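Long-range contact in L-rhamnose mutarotase (Formosa agariphila, PDB 6HHN), which catalyses the interconversion of the alpha and beta anomers of L-rhamnose, a step in the breakdown of the algal polysaccharide ulvan: residues 29-40 against 83-94. Numbering follows the deposited sequence.
Sequences YKERHDQLWPEL and IVKKWWDFMADI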
ATOM      1  N   TYR A  29      17.932   3.824   2.613  1.00 24.91           N
ATOM      2  CA  TYR A  29      16.642   4.400   2.255  1.00 23.63           C
ATOM      3  C   TYR A  29      15.950   4.960   3.485  1.00 24.64           C
ATOM      4  O   TYR A  29      15.456   6.100   3.485  1.00 23.73           O
ATOM      5  CB  TYR A  29      15.789   3.319   1.573  1.00 22.79           C
ATOM      6  CG  TYR A  29      14.480   3.849   1.045  1.00 22.06           C
ATOM      7  CD1 TYR A  29      14.399   4.410  -0.210  1.00 22.95           C
ATOM      8  CD2 TYR A  29      13.328   3.804   1.814  1.00 24.09           C
ATOM      9  CE1 TYR A  29      13.223   4.929  -0.681  1.00 24.52           C
ATOM     10  CE2 TYR A  29      12.153   4.311   1.345  1.00 24.92           C
ATOM     11  CZ  TYR A  29      12.096   4.856   0.092  1.00 25.87           C
ATOM     12  OH  TYR A  29      10.905   5.358  -0.388  1.00 30.16           O
ATOM     13  N   LYS A  30      15.913   4.168   4.558  1.00 27.50           N
ATOM     14  CA  LYS A  30      15.221   4.594   5.765  1.00 28.25           C
ATOM     15  C   LYS A  30      15.905   5.798   6.397  1.00 28.87           C
ATOM     16  O   LYS A  30      15.236   6.756   6.815  1.00 29.06           O
ATOM     17  CB  LYS A  30      15.141   3.433   6.754  1.00 36.64           C
ATOM     18  CG  LYS A  30      14.425   3.797   8.040  1.00 47.86           C
ATOM     19  CD  LYS A  30      13.704   2.595   8.644  1.00 60.51           C
ATOM     20  CE  LYS A  30      13.063   2.935   9.985  1.00 62.24           C
ATOM     21  NZ  LYS A  30      13.409   4.308  10.475  1.00 67.81           N
ATOM     22  N   GLU A  31      17.237   5.780   6.478  1.00 30.91           N
ATOM     23  CA  GLU A  31      17.947   6.899   7.091  1.00 30.82           C
ATOM     24  C   GLU A  31      17.744   8.188   6.299  1.00 30.73           C
ATOM     25  O   GLU A  31      17.529   9.260   6.883  1.00 32.60           O
ATOM     26  CB  GLU A  31      19.435   6.569   7.203  1.00 39.63           C
ATOM     27  CG  GLU A  31      19.705   5.390   8.118  1.00 52.40           C
ATOM     28  CD  GLU A  31      21.145   4.923   8.071  1.00 59.64           C
ATOM     29  OE1 GLU A  31      21.932   5.494   7.285  1.00 59.83           O
ATOM     30  OE2 GLU A  31      21.483   3.980   8.822  1.00 64.47           O
ATOM     31  N   ARG A  32      17.808   8.110   4.964  1.00 28.00           N
ATOM     32  CA  ARG A  32      17.604   9.313   4.160  1.00 25.25           C
ATOM     33  C   ARG A  32      16.183   9.840   4.317  1.00 24.45           C
ATOM     34  O   ARG A  32      15.967  11.063   4.321  1.00 26.09           O
ATOM     35  CB  ARG A  32      17.943   9.032   2.696  1.00 25.13           C
ATOM     36  CG  ARG A  32      19.417   8.767   2.440  1.00 26.43           C
ATOM     37  CD  ARG A  32      19.750   8.573   0.957  1.00 31.17           C
ATOM     38  NE  ARG A  32      21.035   7.877   0.771  1.00 31.31           N
ATOM     39  CZ  ARG A  32      21.569   7.565  -0.413  1.00 28.69           C
ATOM     40  NH1 ARG A  32      20.953   7.902  -1.537  1.00 27.43           N
ATOM     41  NH2 ARG A  32      22.726   6.909  -0.473  1.00 29.84           N
ATOM     42  N   HIS A  33      15.198   8.942   4.456  1.00 25.02           N
ATOM     43  CA  HIS A  33      13.824   9.399   4.625  1.00 26.23           C
ATOM     44  C   HIS A  33      13.564   9.936   6.023  1.00 27.94           C
ATOM     45  O   HIS A  33      12.733  10.841   6.184  1.00 28.13           O
ATOM     46  CB  HIS A  33      12.839   8.291   4.221  1.00 23.95           C
ATOM     47  CG  HIS A  33      12.750   8.142   2.743  1.00 24.26           C
ATOM     48  ND1 HIS A  33      11.731   8.694   1.990  1.00 26.83           N
ATOM     49  CD2 HIS A  33      13.627   7.606   1.862  1.00 20.36           C
ATOM     50  CE1 HIS A  33      11.970   8.475   0.708  1.00 22.03           C
ATOM     51  NE2 HIS A  33      13.114   7.819   0.604  1.00 28.10           N
ATOM     52  N   ASP A  34      14.268   9.420   7.032  1.00 28.41           N
ATOM     53  CA  ASP A  34      14.201  10.014   8.360  1.00 27.88           C
ATOM     54  C   ASP A  34      14.700  11.456   8.331  1.00 30.16           C
ATOM     55  O   ASP A  34      14.315  12.267   9.184  1.00 35.06           O
ATOM     56  CB  ASP A  34      15.055   9.213   9.351  1.00 32.73           C
ATOM     57  CG  ASP A  34      14.441   7.864   9.733  1.00 37.10           C
ATOM     58  OD1 ASP A  34      13.257   7.600   9.422  1.00 36.60           O
ATOM     59  OD2 ASP A  34      15.165   7.065  10.361  1.00 38.75           O
ATOM     60  N   GLN A  35      15.564  11.782   7.365  1.00 29.32           N
ATOM     61  CA  GLN A  35      16.128  13.118   7.193  1.00 32.19           C
ATOM     62  C   GLN A  35      15.582  13.817   5.950  1.00 26.39           C
ATOM     63  O   GLN A  35      16.258  14.673   5.357  1.00 27.53           O
ATOM     64  CB  GLN A  35      17.654  13.046   7.116  1.00 42.34           C
ATOM     65  CG  GLN A  35      18.314  12.357   8.292  1.00 50.99           C
ATOM     66  CD  GLN A  35      17.966  13.004   9.615  1.00 59.14           C
ATOM     67  OE1 GLN A  35      17.957  14.234   9.735  1.00 60.64           O
ATOM     68  NE2 GLN A  35      17.670  12.182  10.617  1.00 61.25           N
ATOM     69  N   LEU A  36      14.360  13.469   5.547  1.00 26.90           N
ATOM     70  CA  LEU A  36      13.747  14.074   4.371  1.00 26.03           C
ATOM     71  C   LEU A  36      13.781  15.584   4.494  1.00 20.81           C
ATOM     72  O   LEU A  36      13.468  16.140   5.547  1.00 24.99           O
ATOM     73  CB  LEU A  36      12.292  13.620   4.253  1.00 30.93           C
ATOM     74  CG  LEU A  36      11.513  14.152   3.043  1.00 30.74           C
ATOM     75  CD1 LEU A  36      12.000  13.464   1.787  1.00 43.10           C
ATOM     76  CD2 LEU A  36      10.027  13.970   3.204  1.00 36.38           C
ATOM     77  N   TRP A  37      14.186  16.252   3.419  1.00 19.33           N
ATOM     78  CA  TRP A  37      14.382  17.691   3.487  1.00 16.85           C
ATOM     79  C   TRP A  37      13.079  18.387   3.854  1.00 17.93           C
ATOM     80  O   TRP A  37      12.032  18.076   3.257  1.00 18.98           O
ATOM     81  CB  TRP A  37      14.869  18.230   2.146  1.00 16.83           C
ATOM     82  CG  TRP A  37      16.097  17.570   1.632  1.00 16.10           C
ATOM     83  CD1 TRP A  37      17.057  16.934   2.359  1.00 21.13           C
ATOM     84  CD2 TRP A  37      16.479  17.458   0.262  1.00 15.81           C
ATOM     85  NE1 TRP A  37      18.036  16.445   1.517  1.00 20.88           N
ATOM     86  CE2 TRP A  37      17.704  16.766   0.228  1.00 17.95           C
ATOM     87  CE3 TRP A  37      15.930  17.924  -0.935  1.00 16.46           C
ATOM     88  CZ2 TRP A  37      18.357  16.468  -0.969  1.00 17.93           C
ATOM     89  CZ3 TRP A  37      16.588  17.651  -2.114  1.00 16.49           C
ATOM     90  CH2 TRP A  37      17.791  16.926  -2.121  1.00 17.63           C
ATOM     91  N   PRO A  38      13.092  19.336   4.777  1.00 19.01           N
ATOM     92  CA  PRO A  38      11.866  20.082   5.071  1.00 20.50           C
ATOM     93  C   PRO A  38      11.286  20.803   3.872  1.00 20.06           C
ATOM     94  O   PRO A  38      10.056  20.971   3.786  1.00 21.61           O
ATOM     95  CB  PRO A  38      12.288  21.044   6.188  1.00 23.24           C
ATOM     96  CG  PRO A  38      13.726  21.116   6.160  1.00 27.49           C
ATOM     97  CD  PRO A  38      14.244  19.807   5.566  1.00 22.15           C
ATOM     98  N   GLU A  39      12.139  21.212   2.927  1.00 18.12           N
ATOM     99  CA  GLU A  39      11.642  21.840   1.710  1.00 19.36           C
ATOM    100  C   GLU A  39      10.719  20.898   0.949  1.00 18.52           C
ATOM    101  O   GLU A  39       9.692  21.322   0.409  1.00 20.13           O
ATOM    102  CB  GLU A  39      12.805  22.220   0.793  1.00 19.89           C
ATOM    103  CG  GLU A  39      13.705  23.342   1.287  1.00 20.11           C
ATOM    104  CD  GLU A  39      14.759  22.934   2.295  1.00 18.29           C
ATOM    105  OE1 GLU A  39      14.835  21.741   2.659  1.00 19.06           O
ATOM    106  OE2 GLU A  39      15.552  23.822   2.718  1.00 20.32           O
ATOM    107  N   LEU A  40      11.089  19.615   0.870  1.00 17.54           N
ATOM    108  CA  LEU A  40      10.292  18.644   0.141  1.00 18.12           C
ATOM    109  C   LEU A  40       8.993  18.342   0.871  1.00 19.47           C
ATOM    110  O   LEU A  40       7.933  18.226   0.245  1.00 21.33           O
ATOM    111  CB  LEU A  40      11.132  17.385  -0.102  1.00 19.57           C
ATOM    112  CG  LEU A  40      10.476  16.272  -0.927  1.00 22.46           C
ATOM    113  CD1 LEU A  40       9.983  16.817  -2.259  1.00 25.63           C
ATOM    114  CD2 LEU A  40      11.471  15.154  -1.134  1.00 27.47           C
ATOM    115  N   ILE A  83      13.396  21.222  -6.500  1.00 21.30           N
ATOM    116  CA  ILE A  83      13.732  20.505  -5.278  1.00 19.83           C
ATOM    117  C   ILE A  83      13.419  19.020  -5.417  1.00 17.74           C
ATOM    118  O   ILE A  83      14.175  18.165  -4.931  1.00 17.74           O
ATOM    119  CB  ILE A  83      13.017  21.126  -4.072  1.00 22.70           C
ATOM    120  CG1 ILE A  83      13.476  22.594  -3.873  1.00 29.53           C
ATOM    121  CG2 ILE A  83      13.303  20.355  -2.822  1.00 26.50           C
ATOM    122  CD1 ILE A  83      12.666  23.440  -2.899  1.00 38.18           C
ATOM    123  N   VAL A  84      12.291  18.686  -6.053  1.00 18.82           N
ATOM    124  CA  VAL A  84      11.969  17.281  -6.312  1.00 18.94           C
ATOM    125  C   VAL A  84      13.064  16.646  -7.151  1.00 17.60           C
ATOM    126  O   VAL A  84      13.512  15.527  -6.876  1.00 17.92           O
ATOM    127  CB  VAL A  84      10.586  17.175  -6.979  1.00 19.15           C
ATOM    128  CG1 VAL A  84      10.347  15.757  -7.477  1.00 20.66           C
ATOM    129  CG2 VAL A  84       9.498  17.624  -6.009  1.00 22.27           C
ATOM    130  N   LYS A  85      13.515  17.345  -8.194  1.00 17.56           N
ATOM    131  CA  LYS A  85      14.552  16.783  -9.047  1.00 17.94           C
ATOM    132  C   LYS A  85      15.852  16.595  -8.279  1.00 16.16           C
ATOM    133  O   LYS A  85      16.567  15.605  -8.491  1.00 17.65           O
ATOM    134  CB  LYS A  85      14.760  17.665 -10.273  1.00 20.58           C
ATOM    135  CG  LYS A  85      13.575  17.645 -11.235  1.00 25.85           C
ATOM    136  CD  LYS A  85      13.873  18.437 -12.507  1.00 34.55           C
ATOM    137  CE  LYS A  85      13.280  19.819 -12.469  1.00 46.05           C
ATOM    138  NZ  LYS A  85      13.623  20.580 -13.700  1.00 44.89           N
ATOM    139  N   LYS A  86      16.174  17.532  -7.372  1.00 17.30           N
ATOM    140  CA  LYS A  86      17.348  17.356  -6.524  1.00 17.19           C
ATOM    141  C   LYS A  86      17.206  16.148  -5.612  1.00 14.99           C
ATOM    142  O   LYS A  86      18.182  15.433  -5.364  1.00 16.10           O
ATOM    143  CB  LYS A  86      17.610  18.626  -5.706  1.00 17.61           C
ATOM    144  CG  LYS A  86      18.241  19.741  -6.497  1.00 18.69           C
ATOM    145  CD  LYS A  86      18.191  21.025  -5.702  1.00 19.36           C
ATOM    146  CE  LYS A  86      18.877  22.167  -6.433  1.00 22.09           C
ATOM    147  NZ  LYS A  86      20.344  21.956  -6.486  1.00 22.77           N
ATOM    148  N   TRP A  87      15.991  15.903  -5.094  1.00 15.12           N
ATOM    149  CA  TRP A  87      15.762  14.717  -4.269  1.00 15.53           C
ATOM    150  C   TRP A  87      15.958  13.439  -5.090  1.00 15.23           C
ATOM    151  O   TRP A  87      16.622  12.502  -4.642  1.00 15.12           O
ATOM    152  CB  TRP A  87      14.352  14.766  -3.640  1.00 15.95           C
ATOM    153  CG  TRP A  87      14.088  13.576  -2.753  1.00 14.86           C
ATOM    154  CD1 TRP A  87      13.294  12.506  -3.039  1.00 17.15           C
ATOM    155  CD2 TRP A  87      14.628  13.343  -1.454  1.00 16.67           C
ATOM    156  NE1 TRP A  87      13.299  11.610  -1.986  1.00 21.09           N
ATOM    157  CE2 TRP A  87      14.109  12.104  -0.999  1.00 18.85           C
ATOM    158  CE3 TRP A  87      15.488  14.064  -0.616  1.00 16.37           C
ATOM    159  CZ2 TRP A  87      14.444  11.565   0.242  1.00 19.57           C
ATOM    160  CZ3 TRP A  87      15.799  13.537   0.626  1.00 19.44           C
ATOM    161  CH2 TRP A  87      15.292  12.286   1.032  1.00 20.41           C
ATOM    162  N   TRP A  88      15.418  13.405  -6.295  1.00 16.45           N
ATOM    163  CA  TRP A  88      15.649  12.257  -7.167  1.00 16.76           C
ATOM    164  C   TRP A  88      17.143  12.033  -7.381  1.00 15.66           C
ATOM    165  O   TRP A  88      17.635  10.892  -7.301  1.00 16.32           O
ATOM    166  CB  TRP A  88      14.956  12.498  -8.495  1.00 20.69           C
ATOM    167  CG  TRP A  88      13.470  12.459  -8.443  1.00 25.26           C
ATOM    168  CD1 TRP A  88      12.684  11.989  -7.429  1.00 28.55           C
ATOM    169  CD2 TRP A  88      12.584  12.927  -9.457  1.00 30.43           C
ATOM    170  NE1 TRP A  88      11.354  12.112  -7.770  1.00 31.79           N
ATOM    171  CE2 TRP A  88      11.273  12.691  -9.011  1.00 32.27           C
ATOM    172  CE3 TRP A  88      12.777  13.504 -10.712  1.00 32.80           C
ATOM    173  CZ2 TRP A  88      10.162  13.025  -9.773  1.00 36.59           C
ATOM    174  CZ3 TRP A  88      11.673  13.847 -11.462  1.00 36.64           C
ATOM    175  CH2 TRP A  88      10.384  13.605 -10.992  1.00 36.85           C
ATOM    176  N   ASP A  89      17.887  13.098  -7.686  1.00 15.63           N
ATOM    177  CA  ASP A  89      19.324  12.933  -7.890  1.00 16.85           C
ATOM    178  C   ASP A  89      19.991  12.365  -6.636  1.00 15.60           C
ATOM    179  O   ASP A  89      20.887  11.517  -6.714  1.00 17.08           O
ATOM    180  CB  ASP A  89      19.964  14.286  -8.207  1.00 17.91           C
ATOM    181  CG  ASP A  89      19.566  14.868  -9.572  1.00 21.10           C
ATOM    182  OD1 ASP A  89      19.024  14.157 -10.435  1.00 22.07           O
ATOM    183  OD2 ASP A  89      19.817  16.085  -9.778  1.00 23.03           O
ATOM    184  N   PHE A  90      19.609  12.870  -5.457  1.00 15.61           N
ATOM    185  CA  PHE A  90      20.196  12.425  -4.194  1.00 16.41           C
ATOM    186  C   PHE A  90      19.939  10.950  -3.928  1.00 16.19           C
ATOM    187  O   PHE A  90      20.796  10.269  -3.349  1.00 17.42           O
ATOM    188  CB  PHE A  90      19.605  13.316  -3.102  1.00 15.64           C
ATOM    189  CG  PHE A  90      20.007  12.987  -1.705  1.00 15.22           C
ATOM    190  CD1 PHE A  90      21.297  13.144  -1.267  1.00 16.57           C
ATOM    191  CD2 PHE A  90      19.040  12.599  -0.781  1.00 16.79           C
ATOM    192  CE1 PHE A  90      21.653  12.872   0.042  1.00 17.73           C
ATOM    193  CE2 PHE A  90      19.378  12.343   0.527  1.00 19.77           C
ATOM    194  CZ  PHE A  90      20.687  12.480   0.948  1.00 18.30           C
ATOM    195  N   MET A  91      18.788  10.432  -4.357  1.00 15.17           N
ATOM    196  CA  MET A  91      18.370   9.073  -4.075  1.00 15.68           C
ATOM    197  C   MET A  91      18.760   8.075  -5.165  1.00 17.18           C
ATOM    198  O   MET A  91      18.507   6.875  -4.997  1.00 18.56           O
ATOM    199  CB  MET A  91      16.845   9.043  -3.902  1.00 18.06           C
ATOM    200  CG  MET A  91      16.344   9.767  -2.657  1.00 19.60           C
ATOM    201  SD  MET A  91      16.954   9.057  -1.137  1.00 22.04           S
ATOM    202  CE  MET A  91      16.324   7.398  -1.310  1.00 25.04           C
ATOM    203  N   ALA A  92      19.345   8.521  -6.271  1.00 16.84           N
ATOM    204  CA  ALA A  92      19.380   7.706  -7.480  1.00 17.78           C
ATOM    205  C   ALA A  92      20.314   6.506  -7.376  1.00 18.98           C
ATOM    206  O   ALA A  92      20.163   5.570  -8.158  1.00 24.38           O
ATOM    207  CB  ALA A  92      19.798   8.575  -8.666  1.00 21.64           C
ATOM    208  N   ASP A  93      21.250   6.517  -6.432  1.00 18.95           N
ATOM    209  CA  ASP A  93      22.191   5.412  -6.293  1.00 21.27           C
ATOM    210  C   ASP A  93      21.575   4.191  -5.639  1.00 21.86           C
ATOM    211  O   ASP A  93      22.111   3.084  -5.806  1.00 26.77           O
ATOM    212  CB  ASP A  93      23.414   5.846  -5.472  1.00 25.73           C
ATOM    213  CG  ASP A  93      23.050   6.457  -4.092  1.00 28.44           C
ATOM    214  OD1 ASP A  93      21.956   7.046  -3.919  1.00 30.48           O
ATOM    215  OD2 ASP A  93      23.890   6.368  -3.172  1.00 34.59           O
ATOM    216  N   ILE A  94      20.485   4.341  -4.891  1.00 20.93           N
ATOM    217  CA  ILE A  94      19.911   3.214  -4.155  1.00 21.79           C
ATOM    218  C   ILE A  94      18.535   2.817  -4.641  1.00 21.15           C
ATOM    219  O   ILE A  94      17.988   1.830  -4.140  1.00 20.56           O
ATOM    220  CB  ILE A  94      19.918   3.454  -2.634  1.00 24.74           C
ATOM    221  CG1 ILE A  94      18.982   4.594  -2.269  1.00 21.75           C
ATOM    222  CG2 ILE A  94      21.366   3.724  -2.179  1.00 27.27           C
ATOM    223  CD1 ILE A  94      18.957   4.871  -0.771  1.00 28.31           C
TER
HETATM  224  O   HOH W   1      13.009   8.286  -2.623  1.00 40.22           O
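W87 swings its CG anti to the backbone N (chi1 -179°), and this sends the indole from helix 82-91 in among H33, L36, W37 and L40. R32 keeps an extended chain from CG to NE, which carries its guanidinium past M91 to D93. The edge of the W87 six-membered ring meets the face of W37 in a T-shaped pair, with CE3 of W87 3.6 Å from CE2 of W37. Its CZ2 corner points at the face of H33 in a second T-shaped pair, the planes at 90°. Two leucine methyls lie over one face of the indole as CH-pi contacts: L36 CD1 above the six-membered ring and L40 CD2 above the five-membered ring. M91 CG covers the opposite face. F90 lies obliquely beside W37 and extends the aromatic cluster. R32 grips D93 end-on. NH1 reaches OD1 at 2.7 Å on its syn lone pair, and NH2 reaches OD2 at 3.0 Å. Both bonds are nearly straight, and the two flat groups are close to coplanar. I94 CD1 packs over one face of the guanidinium, and M91 SD lies 3.5 Å from R32 CD. With an alanine in place of R32, the D93 carboxylate would probably lose its charged mate and a gap would open beside F90 and M91. Across the dimer interface, H33 also meets F112 of the second subunit edge-to-face. H33 is probably the proton donor, and Y29 and W87 probably bind substrate. A water links H33 NE2 at 3.3 Å to W87 NE1, the latter bond weak. The contact thus joins a salt bridge to an aromatic core that sets the edge of W87 against the face of H33, consistent with both lying in the rhamnose site.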